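UlvanLyase-PL25 (Pseudoalteromonas sp. PLSV, PDB 5UAS) cleaves ulvan, the sulfated rhamnose and uronic acid polysaccharide of green seaweed cell walls, acting as a polysaccharide lyase of family PL25. Local coordinates at residues N36-V41 / L429-V434; Y164-K169 / A223-G228; A217-Y222 / Y237-C242. One frame throughout, in Å; residues are numbered along the deposited sequence.

Contact 1: residues N36-V41 / L429-V434. With 83Y (3-O-sulfo-alpha-L-rhamnopyranose), chain C; GCD (4-deoxy-alpha-L-threo-hex-4-enopyranuronic acid), chain B.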
loop_
_atom_site.group_PDB
_atom_site.type_symbol
_atom_site.label_atom_id
_atom_site.label_comp_id
_atom_site.label_asym_id
_atom_site.label_seq_id
_atom_site.Cartn_x
_atom_site.Cartn_y
_atom_site.Cartn_z
ATOM N N ASN A 36 5.238 4.219 -11.364
ATOM C CA ASN A 36 4.749 3.022 -10.700
ATOM C C ASN A 36 3.256 3.199 -10.537
ATOM O O ASN A 36 2.842 4.032 -9.727
ATOM C CB ASN A 36 5.398 2.857 -9.331
ATOM C CG ASN A 36 6.853 2.471 -9.416
ATOM O OD1 ASN A 36 7.223 1.604 -10.192
ATOM N ND2 ASN A 36 7.690 3.107 -8.607
ATOM N N PRO A 37 2.411 2.514 -11.308
ATOM C CA PRO A 37 0.982 2.858 -11.274
ATOM C C PRO A 37 0.249 2.279 -10.098
ATOM O O PRO A 37 -0.907 2.658 -9.881
ATOM C CB PRO A 37 0.431 2.267 -12.586
ATOM C CG PRO A 37 1.664 2.175 -13.525
ATOM C CD PRO A 37 2.797 1.814 -12.554
ATOM N N LEU A 38 0.882 1.357 -9.373
ATOM C CA LEU A 38 0.302 0.631 -8.248
ATOM C C LEU A 38 1.399 0.403 -7.214
ATOM O O LEU A 38 2.587 0.355 -7.544
ATOM C CB LEU A 38 -0.235 -0.741 -8.643
ATOM C CG LEU A 38 -1.278 -0.872 -9.774
ATOM C CD1 LEU A 38 -1.308 -2.319 -10.350
ATOM C CD2 LEU A 38 -2.618 -0.470 -9.248
ATOM N N ALA A 39 0.980 0.167 -5.970
ATOM C CA ALA A 39 1.891 -0.261 -4.909
ATOM C C ALA A 39 1.046 -0.856 -3.791
ATOM O O ALA A 39 -0.145 -0.580 -3.669
ATOM C CB ALA A 39 2.775 0.887 -4.369
ATOM N N ILE A 40 1.682 -1.704 -2.989
ATOM C CA ILE A 40 0.952 -2.355 -1.905
ATOM C C ILE A 40 0.560 -1.346 -0.835
ATOM O O ILE A 40 -0.483 -1.504 -0.180
ATOM C CB ILE A 40 1.793 -3.514 -1.349
ATOM C CG1 ILE A 40 1.699 -4.728 -2.311
ATOM C CG2 ILE A 40 1.355 -3.868 0.095
ATOM C CD1 ILE A 40 2.814 -5.734 -2.115
ATOM N N VAL A 41 1.311 -0.253 -0.703
ATOM C CA VAL A 41 1.021 0.659 0.412
ATOM C C VAL A 41 -0.224 1.505 0.145
ATOM O O VAL A 41 -0.970 1.822 1.090
ATOM C CB VAL A 41 2.227 1.543 0.749
ATOM C CG1 VAL A 41 2.477 2.544 -0.360
ATOM C CG2 VAL A 41 1.965 2.308 2.057
ATOM N N LEU A 429 -4.178 -6.301 -8.848
ATOM C CA LEU A 429 -3.878 -5.469 -10.003
ATOM C C LEU A 429 -2.377 -5.480 -10.257
ATOM O O LEU A 429 -1.572 -5.548 -9.317
ATOM C CB LEU A 429 -4.372 -4.048 -9.756
ATOM C CG LEU A 429 -5.896 -3.959 -9.714
ATOM C CD1 LEU A 429 -6.347 -2.764 -8.906
ATOM C CD2 LEU A 429 -6.434 -3.836 -11.184
ATOM N N VAL A 430 -2.007 -5.450 -11.535
ATOM C CA VAL A 430 -0.622 -5.546 -11.966
ATOM C C VAL A 430 -0.361 -4.483 -13.019
ATOM O O VAL A 430 -1.191 -4.258 -13.909
ATOM C CB VAL A 430 -0.337 -6.940 -12.559
ATOM C CG1 VAL A 430 1.159 -7.123 -12.772
ATOM C CG2 VAL A 430 -0.937 -8.016 -11.724
ATOM N N ALA A 431 0.819 -3.884 -12.977
ATOM C CA ALA A 431 1.217 -2.926 -14.005
ATOM C C ALA A 431 2.479 -3.430 -14.657
ATOM O O ALA A 431 3.445 -3.735 -13.966
ATOM C CB ALA A 431 1.461 -1.529 -13.419
ATOM N N GLU A 432 2.470 -3.516 -15.987
ATOM C CA GLU A 432 3.593 -4.058 -16.741
ATOM C C GLU A 432 4.525 -2.905 -17.099
ATOM O O GLU A 432 4.413 -2.296 -18.165
ATOM C CB GLU A 432 3.071 -4.793 -17.967
ATOM C CG GLU A 432 4.147 -5.280 -18.945
ATOM C CD GLU A 432 3.510 -5.823 -20.214
ATOM O OE1 GLU A 432 2.314 -5.528 -20.457
ATOM O OE2 GLU A 432 4.170 -6.569 -20.958
ATOM N N LYS A 433 5.465 -2.608 -16.198
ATOM C CA LYS A 433 6.426 -1.520 -16.403
ATOM C C LYS A 433 7.399 -1.886 -17.510
ATOM O O LYS A 433 8.164 -2.852 -17.381
ATOM C CB LYS A 433 7.180 -1.227 -15.100
ATOM C CG LYS A 433 6.210 -0.811 -14.002
ATOM C CD LYS A 433 6.812 -0.618 -12.600
ATOM C CE LYS A 433 8.295 -0.728 -12.527
ATOM N NZ LYS A 433 8.681 -0.652 -11.076
ATOM N N VAL A 434 7.365 -1.124 -18.610
ATOM C CA VAL A 434 8.342 -1.292 -19.681
ATOM C C VAL A 434 9.118 0.005 -19.768
ATOM O O VAL A 434 10.306 0.048 -19.446
ATOM C CB VAL A 434 7.663 -1.664 -21.004
ATOM C CG1 VAL A 434 8.701 -1.759 -22.150
ATOM C CG2 VAL A 434 6.940 -2.996 -20.819
HETATM C C1 83Y C . 9.079 5.310 -1.132
HETATM C C2 83Y C . 8.049 4.790 -2.120
HETATM C C3 83Y C . 8.634 4.714 -3.542
HETATM C C4 83Y C . 9.970 3.967 -3.597
HETATM C C5 83Y C . 10.897 4.485 -2.514
HETATM C C6 83Y C . 12.144 3.604 -2.425
HETATM O O1S 83Y C . 5.771 3.943 -5.871
HETATM O O2 83Y C . 7.621 3.520 -1.698
HETATM O O2S 83Y C . 7.773 5.309 -6.473
HETATM O O3 83Y C . 7.682 4.075 -4.370
HETATM O O3S 83Y C . 6.230 5.997 -4.750
HETATM O O5 83Y C . 10.277 4.551 -1.227
HETATM S S 83Y C . 6.840 4.853 -5.426
HETATM O O4 83Y C . 10.632 4.211 -4.857
HETATM C C1 GCD B . 10.448 3.127 -5.778
HETATM C C2 GCD B . 10.797 3.628 -7.175
HETATM C C3 GCD B . 12.229 4.158 -7.168
HETATM C C4 GCD B . 13.154 3.176 -6.504
HETATM C C5 GCD B . 12.710 2.206 -5.696
HETATM C C6 GCD B . 13.652 1.250 -5.124
HETATM O O2 GCD B . 10.642 2.576 -8.143
HETATM O O3 GCD B . 12.340 5.409 -6.480
HETATM O O5 GCD B . 11.297 2.040 -5.404
HETATM O O6A GCD B . 14.860 1.317 -5.441
HETATM O O6B GCD B . 13.226 0.371 -4.353
#

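Contact 2: residues Y164-K169 / A223-G228. With BDP (beta-D-glucopyranuronic acid), chain D.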
loop_
_atom_site.group_PDB
_atom_site.type_symbol
_atom_site.label_atom_id
_atom_site.label_comp_id
_atom_site.label_asym_id
_atom_site.label_seq_id
_atom_site.Cartn_x
_atom_site.Cartn_y
_atom_site.Cartn_z
ATOM N N TYR A 164 0.573 8.397 1.462
ATOM C CA TYR A 164 0.289 6.980 1.702
ATOM C C TYR A 164 -1.091 6.718 2.279
ATOM O O TYR A 164 -1.220 6.151 3.374
ATOM C CB TYR A 164 1.363 6.336 2.602
ATOM C CG TYR A 164 2.758 6.506 2.037
ATOM C CD1 TYR A 164 3.067 6.026 0.779
ATOM C CD2 TYR A 164 3.731 7.223 2.733
ATOM C CE1 TYR A 164 4.354 6.173 0.243
ATOM C CE2 TYR A 164 5.010 7.404 2.206
ATOM C CZ TYR A 164 5.310 6.863 0.948
ATOM O OH TYR A 164 6.565 7.038 0.400
ATOM N N ASN A 165 -2.116 7.083 1.516
ATOM C CA ASN A 165 -3.505 6.867 1.914
ATOM C C ASN A 165 -3.862 5.404 2.045
ATOM O O ASN A 165 -3.665 4.613 1.114
ATOM C CB ASN A 165 -4.424 7.508 0.879
ATOM C CG ASN A 165 -4.236 8.977 0.815
ATOM O OD1 ASN A 165 -4.302 9.673 1.835
ATOM N ND2 ASN A 165 -3.969 9.473 -0.373
ATOM N N GLN A 166 -4.478 5.051 3.169
ATOM C CA GLN A 166 -4.971 3.703 3.374
ATOM C C GLN A 166 -6.337 3.842 4.003
ATOM O O GLN A 166 -6.456 4.407 5.091
ATOM C CB GLN A 166 -4.009 2.893 4.242
ATOM C CG GLN A 166 -2.586 3.016 3.673
ATOM C CD GLN A 166 -1.532 2.371 4.543
ATOM O OE1 GLN A 166 -1.683 1.238 4.980
ATOM N NE2 GLN A 166 -0.435 3.059 4.726
ATOM N N ALA A 167 -7.366 3.377 3.303
ATOM C CA ALA A 167 -8.746 3.680 3.666
ATOM C C ALA A 167 -9.441 2.413 4.137
ATOM O O ALA A 167 -9.424 1.400 3.437
ATOM C CB ALA A 167 -9.495 4.285 2.471
ATOM N N ILE A 168 -10.039 2.478 5.323
ATOM C CA ILE A 168 -10.687 1.336 5.961
ATOM C C ILE A 168 -12.097 1.737 6.371
ATOM O O ILE A 168 -12.298 2.795 6.985
ATOM C CB ILE A 168 -9.886 0.846 7.179
ATOM C CG1 ILE A 168 -8.501 0.392 6.731
ATOM C CG2 ILE A 168 -10.632 -0.315 7.874
ATOM C CD1 ILE A 168 -7.565 -0.033 7.843
ATOM N N LYS A 169 -13.069 0.893 6.051
ATOM C CA LYS A 169 -14.456 1.099 6.476
ATOM C C LYS A 169 -14.842 -0.006 7.450
ATOM O O LYS A 169 -14.660 -1.190 7.150
ATOM C CB LYS A 169 -15.427 1.093 5.288
ATOM C CG LYS A 169 -16.862 1.502 5.674
ATOM C CD LYS A 169 -17.821 1.551 4.484
ATOM C CE LYS A 169 -18.102 0.149 3.922
ATOM N NZ LYS A 169 -19.230 0.251 2.924
ATOM N N ALA A 223 3.969 2.758 7.683
ATOM C CA ALA A 223 2.969 1.840 8.218
ATOM C C ALA A 223 2.087 1.287 7.100
ATOM O O ALA A 223 1.928 1.900 6.046
ATOM C CB ALA A 223 2.094 2.560 9.262
ATOM N N TRP A 224 1.512 0.115 7.358
ATOM C CA TRP A 224 0.472 -0.485 6.540
ATOM C C TRP A 224 -0.644 -0.854 7.503
ATOM O O TRP A 224 -0.426 -1.645 8.433
ATOM C CB TRP A 224 1.002 -1.736 5.814
ATOM C CG TRP A 224 0.131 -2.260 4.670
ATOM C CD1 TRP A 224 0.242 -1.953 3.335
ATOM C CD2 TRP A 224 -0.971 -3.170 4.778
ATOM N NE1 TRP A 224 -0.713 -2.621 2.623
ATOM C CE2 TRP A 224 -1.478 -3.374 3.479
ATOM C CE3 TRP A 224 -1.570 -3.832 5.850
ATOM C CZ2 TRP A 224 -2.532 -4.216 3.229
ATOM C CZ3 TRP A 224 -2.640 -4.673 5.593
ATOM C CH2 TRP A 224 -3.102 -4.864 4.290
ATOM N N ALA A 225 -1.818 -0.266 7.313
ATOM C CA ALA A 225 -2.967 -0.561 8.151
ATOM C C ALA A 225 -3.993 -1.352 7.355
ATOM O O ALA A 225 -4.244 -1.050 6.183
ATOM C CB ALA A 225 -3.582 0.737 8.692
ATOM N N GLY A 226 -4.602 -2.355 7.995
ATOM C CA GLY A 226 -5.677 -3.087 7.360
ATOM C C GLY A 226 -6.649 -3.602 8.399
ATOM O O GLY A 226 -6.433 -3.460 9.607
ATOM N N LYS A 227 -7.719 -4.227 7.920
ATOM C CA LYS A 227 -8.697 -4.825 8.825
ATOM C C LYS A 227 -8.098 -5.976 9.619
ATOM O O LYS A 227 -7.324 -6.794 9.104
ATOM C CB LYS A 227 -9.903 -5.321 8.037
ATOM C CG LYS A 227 -10.923 -4.250 7.768
ATOM C CD LYS A 227 -11.999 -4.276 8.825
ATOM C CE LYS A 227 -13.350 -3.941 8.221
ATOM N NZ LYS A 227 -14.453 -4.370 9.127
ATOM N N GLY A 228 -8.435 -6.016 10.901
ATOM C CA GLY A 228 -8.249 -7.183 11.737
ATOM C C GLY A 228 -9.544 -7.953 11.843
ATOM O O GLY A 228 -10.290 -8.091 10.874
HETATM C C1 BDP D . 10.845 10.092 -1.581
HETATM C C2 BDP D . 11.730 8.841 -1.782
HETATM C C3 BDP D . 11.388 7.897 -0.671
HETATM C C4 BDP D . 9.941 7.575 -0.628
HETATM C C5 BDP D . 9.130 8.807 -0.534
HETATM C C6 BDP D . 8.787 9.363 0.890
HETATM O O2 BDP D . 11.462 8.283 -3.074
HETATM O O3 BDP D . 11.917 8.321 0.596
HETATM O O4 BDP D . 9.376 6.638 -1.566
HETATM O O5 BDP D . 9.427 9.804 -1.457
HETATM O O6A BDP D . 8.873 8.642 1.890
HETATM O O6B BDP D . 8.383 10.533 1.001
#

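Contact 3: residues A217-Y222 / Y237-C242. With ZN (zinc ion), chain E; BDP (beta-D-glucopyranuronic acid), chain D.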
loop_
_atom_site.group_PDB
_atom_site.type_symbol
_atom_site.label_atom_id
_atom_site.label_comp_id
_atom_site.label_asym_id
_atom_site.label_seq_id
_atom_site.Cartn_x
_atom_site.Cartn_y
_atom_site.Cartn_z
ATOM N N ALA A 217 19.666 12.207 13.551
ATOM C CA ALA A 217 18.592 11.713 12.711
ATOM C C ALA A 217 17.265 12.005 13.384
ATOM O O ALA A 217 17.205 12.301 14.580
ATOM C CB ALA A 217 18.729 10.206 12.448
ATOM N N VAL A 218 16.198 11.903 12.589
ATOM C CA VAL A 218 14.819 12.017 13.047
ATOM C C VAL A 218 14.172 10.645 12.956
ATOM O O VAL A 218 14.328 9.951 11.940
ATOM C CB VAL A 218 14.045 13.040 12.187
ATOM C CG1 VAL A 218 12.596 13.166 12.640
ATOM C CG2 VAL A 218 14.747 14.372 12.174
ATOM N N ASP A 219 13.416 10.269 13.995
ATOM C CA ASP A 219 12.534 9.102 13.910
ATOM C C ASP A 219 11.475 9.278 12.821
ATOM O O ASP A 219 10.726 10.259 12.817
ATOM C CB ASP A 219 11.814 8.860 15.239
ATOM C CG ASP A 219 12.732 8.474 16.363
ATOM O OD1 ASP A 219 13.843 7.929 16.134
ATOM O OD2 ASP A 219 12.315 8.720 17.510
ATOM N N SER A 220 11.362 8.276 11.949
ATOM C CA SER A 220 10.446 8.288 10.814
ATOM C C SER A 220 9.915 6.879 10.605
ATOM O O SER A 220 10.547 5.893 10.998
ATOM C CB SER A 220 11.167 8.813 9.557
ATOM O OG SER A 220 10.310 8.963 8.441
ATOM N N TRP A 221 8.765 6.784 9.936
ATOM C CA TRP A 221 8.047 5.510 9.908
ATOM C C TRP A 221 7.375 5.267 8.575
ATOM O O TRP A 221 7.035 6.198 7.843
ATOM C CB TRP A 221 6.948 5.450 10.970
ATOM C CG TRP A 221 7.414 5.691 12.350
ATOM C CD1 TRP A 221 7.343 6.875 13.042
ATOM C CD2 TRP A 221 7.973 4.730 13.260
ATOM N NE1 TRP A 221 7.839 6.713 14.305
ATOM C CE2 TRP A 221 8.241 5.412 14.468
ATOM C CE3 TRP A 221 8.287 3.369 13.168
ATOM C CZ2 TRP A 221 8.807 4.774 15.594
ATOM C CZ3 TRP A 221 8.846 2.739 14.264
ATOM C CH2 TRP A 221 9.102 3.442 15.479
ATOM N N TYR A 222 7.098 3.995 8.320
ATOM C CA TYR A 222 6.207 3.610 7.230
ATOM C C TYR A 222 5.276 2.523 7.756
ATOM O O TYR A 222 5.743 1.471 8.180
ATOM C CB TYR A 222 7.003 3.118 5.999
ATOM C CG TYR A 222 7.849 4.191 5.349
ATOM C CD1 TYR A 222 9.162 4.388 5.725
ATOM C CD2 TYR A 222 7.341 4.984 4.321
ATOM C CE1 TYR A 222 9.951 5.380 5.125
ATOM C CE2 TYR A 222 8.126 5.974 3.714
ATOM C CZ TYR A 222 9.426 6.168 4.128
ATOM O OH TYR A 222 10.236 7.139 3.559
ATOM N N TYR A 237 4.628 -1.940 10.589
ATOM C CA TYR A 237 5.379 -0.760 10.188
ATOM C C TYR A 237 6.855 -1.049 10.295
ATOM O O TYR A 237 7.270 -1.862 11.128
ATOM C CB TYR A 237 5.017 0.486 11.009
ATOM C CG TYR A 237 4.928 0.358 12.518
ATOM C CD1 TYR A 237 3.824 -0.245 13.093
ATOM C CD2 TYR A 237 5.884 0.922 13.336
ATOM C CE1 TYR A 237 3.688 -0.319 14.467
ATOM C CE2 TYR A 237 5.752 0.871 14.742
ATOM C CZ TYR A 237 4.653 0.239 15.291
ATOM O OH TYR A 237 4.502 0.192 16.657
ATOM N N ASP A 238 7.650 -0.352 9.475
ATOM C CA ASP A 238 9.090 -0.376 9.683
ATOM C C ASP A 238 9.570 1.029 10.027
ATOM O O ASP A 238 8.823 2.009 9.934
ATOM C CB ASP A 238 9.871 -1.012 8.495
ATOM C CG ASP A 238 9.725 -0.275 7.170
ATOM O OD1 ASP A 238 8.704 0.400 6.955
ATOM O OD2 ASP A 238 10.649 -0.435 6.315
ATOM N N TYR A 239 10.813 1.108 10.498
ATOM C CA TYR A 239 11.389 2.351 10.985
ATOM C C TYR A 239 12.368 2.925 9.968
ATOM O O TYR A 239 13.214 2.209 9.435
ATOM C CB TYR A 239 12.115 2.113 12.319
ATOM C CG TYR A 239 12.858 3.317 12.849
ATOM C CD1 TYR A 239 12.179 4.349 13.481
ATOM C CD2 TYR A 239 14.248 3.407 12.729
ATOM C CE1 TYR A 239 12.865 5.448 13.968
ATOM C CE2 TYR A 239 14.941 4.499 13.228
ATOM C CZ TYR A 239 14.242 5.513 13.839
ATOM O OH TYR A 239 14.942 6.602 14.325
ATOM N N HIS A 240 12.284 4.235 9.739
ATOM C CA HIS A 240 13.183 4.940 8.835
ATOM C C HIS A 240 14.148 5.781 9.666
ATOM O O HIS A 240 13.723 6.654 10.436
ATOM C CB HIS A 240 12.378 5.808 7.859
ATOM C CG HIS A 240 13.200 6.785 7.061
ATOM N ND1 HIS A 240 14.355 6.424 6.399
ATOM C CD2 HIS A 240 13.003 8.100 6.788
ATOM C CE1 HIS A 240 14.850 7.483 5.773
ATOM N NE2 HIS A 240 14.047 8.512 5.992
ATOM N N VAL A 241 15.442 5.500 9.534
ATOM C CA VAL A 241 16.473 6.346 10.125
ATOM C C VAL A 241 16.637 7.536 9.186
ATOM O O VAL A 241 17.275 7.428 8.133
ATOM C CB VAL A 241 17.796 5.598 10.322
ATOM C CG1 VAL A 241 18.747 6.426 11.177
ATOM C CG2 VAL A 241 17.555 4.213 10.923
ATOM N N CYS A 242 16.043 8.672 9.550
ATOM C CA CYS A 242 16.009 9.826 8.653
ATOM C C CYS A 242 17.196 10.731 8.978
ATOM O O CYS A 242 17.106 11.659 9.787
ATOM C CB CYS A 242 14.676 10.559 8.758
ATOM S SG CYS A 242 14.381 11.710 7.381
HETATM ZN ZN ZN E . 14.222 10.503 5.524
HETATM C C1 BDP D . 10.845 10.092 -1.581
HETATM C C2 BDP D . 11.730 8.841 -1.782
HETATM C C3 BDP D . 11.388 7.897 -0.671
HETATM C C4 BDP D . 9.941 7.575 -0.628
HETATM C C5 BDP D . 9.130 8.807 -0.534
HETATM C C6 BDP D . 8.787 9.363 0.890
HETATM O O2 BDP D . 11.462 8.283 -3.074
HETATM O O3 BDP D . 11.917 8.321 0.596
HETATM O O4 BDP D . 9.376 6.638 -1.566
HETATM O O5 BDP D . 9.427 9.804 -1.457
HETATM O O6A BDP D . 8.873 8.642 1.890
HETATM O O6B BDP D . 8.383 10.533 1.001
#

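Contact 1: residues N36-V41 / L429-V434
K433 reaches over to the amide of N36 where the blade that closes this seven-bladed β-propeller meets the loop leading on to the next blade. Strand 428-433 belongs to a sheet made of three strands from the C-terminal end of the chain and strand 30-33 from near its start, the usual closure of a propeller ring. Residues 36-38 then run across this blade, laying their bumps against the row formed by L429, A431 and K433. The methyl of A431 is the central knob. It lies against the P37 ring, with CB 3.7 Å from P37 CD, and L38 CD1 flanks it; a residue as small as alanine lets the rigid proline ring come this close. Further along, L38 crosses L429 at about a right angle and straddles it with its fork: L38 CD1 is 3.6 Å and L38 CD2 4.0 Å from L429 CB. The branch lets CD1 press on the strand backbone, 3.3 Å from L429 C, while CD2 reaches L429 CB. M441 on the neighbouring strand also packs on L38 and A431.

At the polar end, the K433 chain is nearly eclipsed about CG-CD (chi3 6°), a bend that turns its tip back onto N36. K433 NZ donates to N36 OD1 at 2.8 Å, lying in the carbonyl plane. With OD1 engaged by a cation, the amide is held in one sense of rotation and its NH2 faces the sugars; the charge may also polarise it into a better donor. The sulfated rhamnose (83Y) is held by N98, K101 and N36 together: N36 ND2 donates to its O2S at 3.1 Å, and to O2 of the unsaturated uronate (GCD) at 3.0 Å (165° at the hydrogen).

Contact 2: residues Y164-K169 / A223-G228
Q166 turns the flat end of its side chain onto the backbone of residues 223-225, linking the first strands of two successive β-propeller blades. Strands 165-169 and 223-227 run nearly parallel, 17° apart, but their axes are 7.3 Å from each other, too far for direct backbone pairing. Glutamine suits the gap because its amide carries a donor and an acceptor side by side. Extended beyond CG, it brings OE1 within 2.8 Å of A225 N and NE2 within 2.9 Å of A223 O. The second bond is almost straight (173°) and lies in the plane of the glutamine amide, although NE2 stands above the plane of the A223 carbonyl. OE1 also sits over one face of the W224 ring and accepts a second bond from H43. A leucine here would probably leave A223 O and A225 N without these mates and the two strands less firmly tied.

Two residues before Q166, the catalytic base Y164 points its ring edge at the glucuronate carboxylate, with OH 3.2 Å from O6A. I168 crosses K227 obliquely, CG2 3.9 Å from K227 CG. A β-carbon on G226 would strike W224 CZ3, hence glycine. I168 CD1 rests 3.6 Å from G226 CA.

Contact 3: residues A217-Y222 / Y237-C242
Y222 leans along H240, both side chains pointing the same way from one face of the sheet. Its CB starts 3.3 Å from D238 OD1, an aspartate held elsewhere by R258 and T304. With CG set beside the backbone N (chi1 -65°), the ring runs past H240: CE1 comes 3.7 Å from H240 CB, at the ring edge, with the ring planes oblique. On the other flank CE2 meets glucuronate O6A, and at the tip OH donates to the same O6A at 2.6 Å. Tyrosine fits because its long rigid ring carries a hydroxyl to the sugar.

The backbone beneath is an antiparallel β-hairpin within a propeller blade, with Y222-D238, S220-H240 and V218-C242 as hydrogen-bonded pairs. H240 NE2 and C242 SG, the latter at 2.2 Å, bind the structural zinc with H184 and H254; E257 is a further polar partner of H240. S220 OG lies at the imidazole edge, beside H240 CD2, and is hydrogen-bonded to the H184 carbonyl.

On the opposite face W221 receives two ring edges, from Y237 (offset) and from Y239, with planes at 72°. Y239 OH gives a very short 2.5 Å bond to D219 OD1, which R287 also grips.

Each contact lends one residue to the glycan pocket, N36, Y164 and Y222 in turn, and contact 2 joins the other two. Its centre lies about 18 Å from that of contact 1 and about 19 Å from that of contact 3. Towards contact 1, W224 NE1 bonds to I40 O at 3.0 Å, and V41 packs on the ring of Y164. Towards contact 3, which shares strand 217-227, Y164 CE2 touches Y222 CE2 at 3.7 Å, so the catalytic base and a substrate-binding tyrosine adjoin each other at one glucuronate, a sugar that H119 and R180 also bind. Contacts 1 and 3 do not touch, their nearest atoms being about 6 Å apart; the zinc site lies on the Y222 side.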